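Side-chain contact in nidogen (Mus musculus, PDB 1NPE), which is a basement-membrane glycoprotein whose YWTD beta-propeller domain probably serves in binding laminin: residues N220-D225 and V231-L236. Numbering follows the deposited sequence.
Sequences NLYYTD and VIAMDL
Leu221 and Tyr223 pair with Met234 and Ile232 through four backbone hydrogen bonds, the antiparallel register of a beta hairpin whose strand directions differ by 157°; Leu221 N to Met234 O, at 2.6 Å, is the shortest. On the face shared by these four residues Tyr223 carries most of the side-chain contact, losing 96 Å² of surface to the other strand, more than any other of the twelve residues. Its CG sits between the backbone N and the carbonyl carbon (chi1 72°), which brings the ring alongside Ile232, whose CB lies over one of its faces. Ile232 CB is 3.9 Å from the ring centroid and 21° off its normal, a CH-pi contact displaced toward the rim, while Ile232 CD1 comes within 3.6 Å of Tyr223 CZ. Met234 approaches differently: its CG meets the ring edge, near the plane, at 3.7 Å from Tyr223 CE2, and its chain, bent at chi2, brings CE to 3.5 Å from Tyr223 OH. Without the ring, as with an alanine at Tyr223, Ile232 and Met234 would probably lose the surface they share, and a gap would open beside them. Leu221 CD1 meets Leu236 CD2 at 3.6 Å, the two side chains crossing at about a right angle. On the other face, Ala233 CB packs obliquely against the Tyr222 ring, 3.5 Å from Tyr222 CE2. The hairpin forms the two middle strands of a four-stranded propeller blade, between strands 211-217 and 240-245; Tyr223 also touches Val214 of the former, and Ile232 and Met234 touch Glu241 of the latter.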
# COMPACT_ATOMS: atom_id res chain seq x y z
N ASN A 220 20.15 12.80 -5.44
CA ASN A 220 19.28 12.02 -6.32
C ASN A 220 18.11 11.29 -5.66
O ASN A 220 18.23 10.76 -4.55
CB ASN A 220 20.11 10.99 -7.10
CG ASN A 220 20.70 11.54 -8.38
OD1 ASN A 220 20.72 12.75 -8.61
ND2 ASN A 220 21.18 10.65 -9.24
N LEU A 221 16.98 11.26 -6.36
CA LEU A 221 15.80 10.56 -5.89
C LEU A 221 15.58 9.37 -6.81
O LEU A 221 15.78 9.48 -8.02
CB LEU A 221 14.55 11.44 -5.93
CG LEU A 221 14.39 12.58 -4.93
CD1 LEU A 221 13.02 13.21 -5.12
CD2 LEU A 221 14.55 12.07 -3.50
N TYR A 222 15.18 8.24 -6.25
CA TYR A 222 14.91 7.06 -7.05
C TYR A 222 13.50 6.61 -6.71
O TYR A 222 13.21 6.28 -5.55
CB TYR A 222 15.90 5.94 -6.74
CG TYR A 222 17.34 6.28 -7.05
CD1 TYR A 222 18.15 6.88 -6.09
CD2 TYR A 222 17.88 6.03 -8.31
CE1 TYR A 222 19.47 7.22 -6.38
CE2 TYR A 222 19.20 6.36 -8.61
CZ TYR A 222 19.98 6.96 -7.64
OH TYR A 222 21.28 7.30 -7.92
N TYR A 223 12.61 6.63 -7.70
CA TYR A 223 11.24 6.21 -7.47
C TYR A 223 10.75 5.13 -8.43
O TYR A 223 11.26 4.99 -9.54
CB TYR A 223 10.29 7.41 -7.46
CG TYR A 223 10.02 8.07 -8.80
CD1 TYR A 223 8.94 7.65 -9.59
CD2 TYR A 223 10.79 9.14 -9.24
CE1 TYR A 223 8.64 8.30 -10.79
CE2 TYR A 223 10.50 9.80 -10.44
CZ TYR A 223 9.42 9.37 -11.21
OH TYR A 223 9.11 10.03 -12.37
N THR A 224 9.77 4.36 -7.98
CA THR A 224 9.17 3.31 -8.79
C THR A 224 7.89 3.87 -9.38
O THR A 224 7.14 4.56 -8.70
CB THR A 224 8.85 2.05 -7.96
OG1 THR A 224 7.95 2.39 -6.90
CG2 THR A 224 10.14 1.45 -7.39
N ASP A 225 7.66 3.58 -10.66
CA ASP A 225 6.49 4.10 -11.36
C ASP A 225 5.64 2.98 -11.94
O ASP A 225 6.14 2.08 -12.62
CB ASP A 225 6.95 5.07 -12.45
CG ASP A 225 5.80 5.87 -13.05
OD1 ASP A 225 5.05 5.31 -13.86
OD2 ASP A 225 5.66 7.07 -12.75
N VAL A 231 12.24 2.19 -12.78
CA VAL A 231 12.82 2.88 -11.64
C VAL A 231 13.40 4.15 -12.25
O VAL A 231 14.23 4.10 -13.16
CB VAL A 231 13.94 2.06 -10.97
CG1 VAL A 231 14.59 2.88 -9.87
CG2 VAL A 231 13.38 0.75 -10.42
N ILE A 232 12.95 5.30 -11.76
CA ILE A 232 13.40 6.57 -12.29
C ILE A 232 14.27 7.35 -11.31
O ILE A 232 13.92 7.51 -10.15
CB ILE A 232 12.20 7.44 -12.73
CG1 ILE A 232 11.32 6.68 -13.72
CG2 ILE A 232 12.68 8.74 -13.35
CD1 ILE A 232 10.06 7.40 -14.14
N ALA A 233 15.43 7.80 -11.79
CA ALA A 233 16.37 8.58 -10.99
C ALA A 233 16.20 10.06 -11.34
O ALA A 233 16.31 10.45 -12.50
CB ALA A 233 17.80 8.13 -11.25
N MET A 234 15.94 10.89 -10.33
CA MET A 234 15.75 12.32 -10.54
C MET A 234 16.66 13.14 -9.64
O MET A 234 16.91 12.76 -8.49
CB MET A 234 14.28 12.71 -10.27
CG MET A 234 13.26 12.09 -11.22
SD MET A 234 13.18 12.86 -12.86
CE MET A 234 11.43 12.52 -13.34
N ASP A 235 17.18 14.24 -10.17
CA ASP A 235 18.06 15.13 -9.42
C ASP A 235 17.20 16.27 -8.86
O ASP A 235 16.49 16.94 -9.61
CB ASP A 235 19.16 15.69 -10.33
CG ASP A 235 20.24 16.47 -9.57
OD1 ASP A 235 19.97 17.02 -8.48
OD2 ASP A 235 21.37 16.54 -10.09
N LEU A 236 17.29 16.48 -7.55
CA LEU A 236 16.52 17.51 -6.85
C LEU A 236 16.66 18.92 -7.43
O LEU A 236 15.71 19.46 -8.01
CB LEU A 236 16.90 17.55 -5.37
CG LEU A 236 16.55 16.39 -4.42
CD1 LEU A 236 16.90 16.82 -3.01
CD2 LEU A 236 15.08 16.07 -4.49